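Flagellar brake protein YcgR (Klebsiella pneumoniae, PDB 5KEC) probably acts as a transcriptional activator of type 3 fimbriae that binds DNA in response to the second messenger c-di-GMP. Local coordinates at residues F123-R128 with A168-A173; Y135-K140 with C147-K152. All blocks are in the same frame, centred on the assembly; numbering follows the deposited sequence.

Contact 1: F123-R128 with A168-A173; sequences FYCRGR and AVLMLA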
loop_
_atom_site.group_PDB
_atom_site.type_symbol
_atom_site.label_atom_id
_atom_site.label_comp_id
_atom_site.label_asym_id
_atom_site.label_seq_id
_atom_site.Cartn_x
_atom_site.Cartn_y
_atom_site.Cartn_z
ATOM N N PHE B 123 -1.860 5.453 20.920
ATOM C CA PHE B 123 -1.382 6.239 19.791
ATOM C C PHE B 123 -2.495 7.146 19.296
ATOM O O PHE B 123 -3.642 6.721 19.189
ATOM C CB PHE B 123 -0.921 5.326 18.651
ATOM C CG PHE B 123 0.280 4.474 18.985
ATOM C CD1 PHE B 123 1.076 4.756 20.084
ATOM C CD2 PHE B 123 0.612 3.390 18.185
ATOM C CE1 PHE B 123 2.188 3.977 20.377
ATOM C CE2 PHE B 123 1.717 2.601 18.472
ATOM C CZ PHE B 123 2.510 2.896 19.568
ATOM N N TYR B 124 -2.156 8.395 18.991
ATOM C CA TYR B 124 -3.144 9.358 18.510
ATOM C C TYR B 124 -2.567 10.133 17.332
ATOM O O TYR B 124 -1.357 10.095 17.086
ATOM C CB TYR B 124 -3.548 10.333 19.628
ATOM C CG TYR B 124 -4.260 9.694 20.801
ATOM C CD1 TYR B 124 -5.646 9.600 20.831
ATOM C CD2 TYR B 124 -3.545 9.185 21.886
ATOM C CE1 TYR B 124 -6.304 9.014 21.904
ATOM C CE2 TYR B 124 -4.193 8.596 22.962
ATOM C CZ TYR B 124 -5.572 8.512 22.966
ATOM O OH TYR B 124 -6.225 7.933 24.033
ATOM N N CYS B 125 -3.435 10.815 16.595
ATOM C CA CYS B 125 -2.997 11.722 15.539
ATOM C C CYS B 125 -3.673 13.071 15.730
ATOM O O CYS B 125 -4.906 13.157 15.780
ATOM C CB CYS B 125 -3.343 11.166 14.162
ATOM S SG CYS B 125 -2.984 12.305 12.808
ATOM N N ARG B 126 -2.871 14.124 15.843
ATOM C CA ARG B 126 -3.423 15.449 16.072
ATOM C C ARG B 126 -2.934 16.387 14.986
ATOM O O ARG B 126 -1.979 16.078 14.278
ATOM C CB ARG B 126 -3.008 15.985 17.447
ATOM C CG ARG B 126 -1.637 16.640 17.452
ATOM C CD ARG B 126 -1.213 17.030 18.859
ATOM N NE ARG B 126 0.241 17.025 19.002
ATOM C CZ ARG B 126 1.001 18.112 18.964
ATOM N NH1 ARG B 126 0.447 19.305 18.794
ATOM N NH2 ARG B 126 2.318 18.009 19.101
ATOM N N GLY B 127 -3.589 17.534 14.868
ATOM C CA GLY B 127 -3.270 18.492 13.827
ATOM C C GLY B 127 -4.394 19.495 13.662
ATOM O O GLY B 127 -5.333 19.527 14.457
ATOM N N ARG B 128 -4.284 20.332 12.638
ATOM C CA ARG B 128 -5.334 21.294 12.341
ATOM C C ARG B 128 -5.755 21.137 10.896
ATOM O O ARG B 128 -4.918 20.911 10.020
ATOM C CB ARG B 128 -4.846 22.722 12.597
ATOM C CG ARG B 128 -4.528 22.992 14.059
ATOM C CD ARG B 128 -4.117 24.437 14.300
ATOM N NE ARG B 128 -3.985 24.720 15.727
ATOM C CZ ARG B 128 -2.835 24.677 16.393
ATOM N NH1 ARG B 128 -1.708 24.368 15.761
ATOM N NH2 ARG B 128 -2.812 24.951 17.693
ATOM N N ALA B 168 0.162 16.587 9.835
ATOM C CA ALA B 168 -0.481 15.791 10.876
ATOM C C ALA B 168 0.611 15.207 11.757
ATOM O O ALA B 168 1.690 14.883 11.271
ATOM C CB ALA B 168 -1.303 14.677 10.260
ATOM N N VAL B 169 0.339 15.070 13.048
ATOM C CA VAL B 169 1.358 14.567 13.961
ATOM C C VAL B 169 0.942 13.250 14.600
ATOM O O VAL B 169 -0.096 13.169 15.262
ATOM C CB VAL B 169 1.712 15.588 15.061
ATOM C CG1 VAL B 169 2.837 15.047 15.941
ATOM C CG2 VAL B 169 2.107 16.928 14.437
ATOM N N LEU B 170 1.760 12.221 14.402
ATOM C CA LEU B 170 1.535 10.935 15.050
ATOM C C LEU B 170 2.098 10.959 16.465
ATOM O O LEU B 170 3.306 11.018 16.659
ATOM C CB LEU B 170 2.195 9.821 14.239
ATOM C CG LEU B 170 1.884 9.856 12.744
ATOM C CD1 LEU B 170 2.615 8.741 12.027
ATOM C CD2 LEU B 170 0.372 9.782 12.497
ATOM N N MET B 171 1.213 10.953 17.454
ATOM C CA MET B 171 1.623 10.847 18.846
ATOM C C MET B 171 1.763 9.366 19.192
ATOM O O MET B 171 0.764 8.659 19.349
ATOM C CB MET B 171 0.581 11.499 19.747
ATOM C CG MET B 171 0.333 12.974 19.428
ATOM S SD MET B 171 -1.160 13.630 20.210
ATOM C CE MET B 171 -0.802 13.393 21.948
ATOM N N LEU B 172 2.998 8.890 19.308
ATOM C CA LEU B 172 3.224 7.454 19.461
ATOM C C LEU B 172 3.809 7.079 20.820
ATOM O O LEU B 172 4.678 6.215 20.919
ATOM C CB LEU B 172 4.102 6.929 18.323
ATOM C CG LEU B 172 3.577 7.256 16.917
ATOM C CD1 LEU B 172 4.646 7.046 15.842
ATOM C CD2 LEU B 172 2.320 6.440 16.609
ATOM N N ALA B 173 3.315 7.728 21.867
ATOM C CA ALA B 173 3.707 7.393 23.233
ATOM C C ALA B 173 5.221 7.260 23.363
ATOM O O ALA B 173 5.968 8.209 23.087
ATOM C CB ALA B 173 3.012 6.105 23.687
#

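Contact 2: Y135-K140 with C147-K152; sequences YLFDIK and CALMTK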
loop_
_atom_site.group_PDB
_atom_site.type_symbol
_atom_site.label_atom_id
_atom_site.label_comp_id
_atom_site.label_asym_id
_atom_site.label_seq_id
_atom_site.Cartn_x
_atom_site.Cartn_y
_atom_site.Cartn_z
ATOM N N TYR B 135 -8.070 18.874 15.057
ATOM C CA TYR B 135 -8.615 17.522 15.035
ATOM C C TYR B 135 -7.766 16.574 15.856
ATOM O O TYR B 135 -6.574 16.799 16.064
ATOM C CB TYR B 135 -8.768 16.982 13.611
ATOM C CG TYR B 135 -7.474 16.835 12.849
ATOM C CD1 TYR B 135 -6.553 15.837 13.171
ATOM C CD2 TYR B 135 -7.178 17.684 11.795
ATOM C CE1 TYR B 135 -5.371 15.708 12.466
ATOM C CE2 TYR B 135 -6.007 17.559 11.084
ATOM C CZ TYR B 135 -5.107 16.574 11.418
ATOM O OH TYR B 135 -3.938 16.466 10.700
ATOM N N LEU B 136 -8.396 15.501 16.302
ATOM C CA LEU B 136 -7.714 14.465 17.057
ATOM C C LEU B 136 -8.276 13.129 16.615
ATOM O O LEU B 136 -9.490 12.986 16.472
ATOM C CB LEU B 136 -7.944 14.662 18.556
ATOM C CG LEU B 136 -7.357 13.565 19.441
ATOM C CD1 LEU B 136 -5.867 13.450 19.210
ATOM C CD2 LEU B 136 -7.662 13.847 20.907
ATOM N N PHE B 137 -7.400 12.158 16.377
ATOM C CA PHE B 137 -7.842 10.821 16.004
ATOM C C PHE B 137 -7.150 9.762 16.849
ATOM O O PHE B 137 -5.980 9.912 17.197
ATOM C CB PHE B 137 -7.531 10.539 14.534
ATOM C CG PHE B 137 -8.276 11.415 13.558
ATOM C CD1 PHE B 137 -9.596 11.152 13.238
ATOM C CD2 PHE B 137 -7.636 12.470 12.924
ATOM C CE1 PHE B 137 -10.274 11.945 12.329
ATOM C CE2 PHE B 137 -8.307 13.261 12.011
ATOM C CZ PHE B 137 -9.628 13.001 11.716
ATOM N N ASP B 138 -7.875 8.696 17.181
ATOM C CA ASP B 138 -7.244 7.492 17.697
ATOM C C ASP B 138 -6.604 6.762 16.531
ATOM O O ASP B 138 -7.239 6.556 15.494
ATOM C CB ASP B 138 -8.273 6.571 18.356
ATOM C CG ASP B 138 -8.643 7.012 19.757
ATOM O OD1 ASP B 138 -8.547 8.224 20.054
ATOM O OD2 ASP B 138 -9.033 6.142 20.564
ATOM N N ILE B 139 -5.347 6.370 16.688
ATOM C CA ILE B 139 -4.705 5.519 15.691
ATOM C C ILE B 139 -5.036 4.069 16.038
ATOM O O ILE B 139 -4.463 3.501 16.970
ATOM C CB ILE B 139 -3.185 5.734 15.666
ATOM C CG1 ILE B 139 -2.874 7.178 15.283
ATOM C CG2 ILE B 139 -2.510 4.758 14.689
ATOM C CD1 ILE B 139 -1.397 7.474 15.182
ATOM N N LYS B 140 -5.978 3.480 15.304
ATOM C CA LYS B 140 -6.510 2.170 15.678
ATOM C C LYS B 140 -5.625 1.037 15.188
ATOM O O LYS B 140 -5.379 0.068 15.909
ATOM C CB LYS B 140 -7.939 1.989 15.151
ATOM C CG LYS B 140 -8.938 2.970 15.725
ATOM C CD LYS B 140 -8.932 2.944 17.244
ATOM C CE LYS B 140 -9.494 1.638 17.794
ATOM N NZ LYS B 140 -9.530 1.644 19.285
ATOM N N CYS B 147 -2.411 3.880 8.117
ATOM C CA CYS B 147 -3.037 3.659 9.407
ATOM C C CYS B 147 -4.515 3.967 9.313
ATOM O O CYS B 147 -4.958 4.668 8.400
ATOM C CB CYS B 147 -2.400 4.559 10.464
ATOM S SG CYS B 147 -2.645 6.319 10.135
ATOM N N ALA B 148 -5.277 3.427 10.256
ATOM C CA ALA B 148 -6.684 3.762 10.395
ATOM C C ALA B 148 -6.843 4.688 11.585
ATOM O O ALA B 148 -6.358 4.395 12.681
ATOM C CB ALA B 148 -7.528 2.500 10.589
ATOM N N LEU B 149 -7.511 5.812 11.360
ATOM C CA LEU B 149 -7.754 6.790 12.409
ATOM C C LEU B 149 -9.220 6.727 12.752
ATOM O O LEU B 149 -10.053 6.478 11.879
ATOM C CB LEU B 149 -7.386 8.192 11.925
ATOM C CG LEU B 149 -5.995 8.311 11.306
ATOM C CD1 LEU B 149 -5.809 9.660 10.623
ATOM C CD2 LEU B 149 -4.912 8.078 12.359
ATOM N N MET B 150 -9.544 6.943 14.020
ATOM C CA MET B 150 -10.923 6.843 14.457
ATOM C C MET B 150 -11.344 8.036 15.300
ATOM O O MET B 150 -10.572 8.550 16.112
ATOM C CB MET B 150 -11.130 5.538 15.228
ATOM C CG MET B 150 -12.535 5.330 15.754
ATOM S SD MET B 150 -12.830 3.596 16.180
ATOM C CE MET B 150 -12.728 2.848 14.553
ATOM N N THR B 151 -12.578 8.478 15.092
ATOM C CA THR B 151 -13.150 9.552 15.885
ATOM C C THR B 151 -14.667 9.472 15.826
ATOM O O THR B 151 -15.232 8.934 14.874
ATOM C CB THR B 151 -12.694 10.935 15.379
ATOM O OG1 THR B 151 -13.289 11.949 16.190
ATOM C CG2 THR B 151 -13.123 11.146 13.934
ATOM N N LYS B 152 -15.332 10.012 16.837
ATOM C CA LYS B 152 -16.789 10.053 16.830
ATOM C C LYS B 152 -17.289 11.370 16.250
ATOM O O LYS B 152 -18.476 11.512 15.939
ATOM C CB LYS B 152 -17.340 9.815 18.239
ATOM C CG LYS B 152 -16.902 8.478 18.828
ATOM C CD LYS B 152 -17.277 8.336 20.299
ATOM C CE LYS B 152 -18.775 8.210 20.477
ATOM N NZ LYS B 152 -19.328 7.095 19.664
HETATM O O HOH W 1 -11.713 12.953 18.339
#

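Contact 1: F123-R128 with A168-A173
Tyr-124 O takes the amide of Met-171 in the shortest polar bond here, N to O 2.7 Å, with the donor tilted 28° from the carbonyl plane. Tyr-124 N returns the bond to Met-171 O, and two residues on, Arg-126 and Val-169 repeat the double link, Val-169 N meeting Arg-126 O at 2.8 Å. Between them sits the non-hydrogen-bonded pair Cys-125 and Leu-170. On its face of the sheet Cys-125 SG touches Ala-168 CB at 3.9 Å. Across the other face Arg-126 runs roughly perpendicular to Met-171: its CG lies between the backbone N and the carbonyl carbon (chi1 84°), which carries the extended chain out to Met-171 SD, 3.7 Å from Arg-126 CD. The same sulfur lies at the edge of the guanidinium, Val-169 CB is over one face, and Arg-126 NH2 has a long, weak ion pair with Glu-177 OE1. At the Phe-123 end of the pair Leu-172 CD2 sits over one face of the Phe-123 ring, a CH-pi contact 4.0 Å from the centroid, while Ala-173 CB comes to the ring edge. The arrangement is a twisted antiparallel strand pair within the C-terminal beta sheet, consistent with a PilZ-type domain.

Contact 2: Y135-K140 with C147-K152
The Phe-137 ring has Met-150 O at its edge, near the ring plane, while Leu-149 CB and Thr-151 CG2 come to it obliquely. Thr-151 CG2 is 3.4 Å from Phe-137 CE1, and Leu-149 CB lies 3.5 Å from Phe-137 CB, the two side chains nearly at right angles. With Phe-137 CG anti to its carbonyl carbon (chi1 -65°), the ring reaches Ile-205 of strand 199-210 as well. Next along, Ile-139 and Leu-149 run alongside each other in the same direction, with Ile-139 CG1 3.7 Å from Leu-149 CD2. The two strands form a beta hairpin: Asp-138 and Met-150 make a hydrogen-bonded pair, Met-150 N to Asp-138 O measuring 2.8 Å, and Lys-140 N adds a bond to Ala-148 O. The short segments are strongly twisted, 128° between their directions. On the face of Asp-138 and Met-150, Lys-140 CG lies 3.4 Å from Met-150 CB, a tight carbon contact, and the bends at chi2 and chi3 keep CD and CE close to Met-150 SD. Where the strands splay apart, one water spans the gap, donating to Leu-136 O at 2.9 Å and hydrogen-bonded to Thr-151 OG1, which also bonds to Thr-153 N.

How the contacts relate
Contacts 1 and 2 share one antiparallel sheet, their centres 9 Å apart, and are joined where strand 124-128 lies beside strand 134-142. Cys-125 O and Phe-137 N, 2.8 Å apart, probably hydrogen-bond, as do Gly-127 O and Tyr-135 N at 2.9 Å. Tyr-135 OH packs against Ala-168 CB at 3.2 Å, so the second contact also touches the far strand of the first. Contact 2 is closer to the c-di-GMP site: the Ala-148 side chain is about 3 Å from that of Asp-141, and Leu-149 about 4 Å from Cys-207, against about 7 Å for Cys-125. Asp-141 and Cys-207 bind c-di-GMP in another structure of the protein; no ligand is bound to this chain.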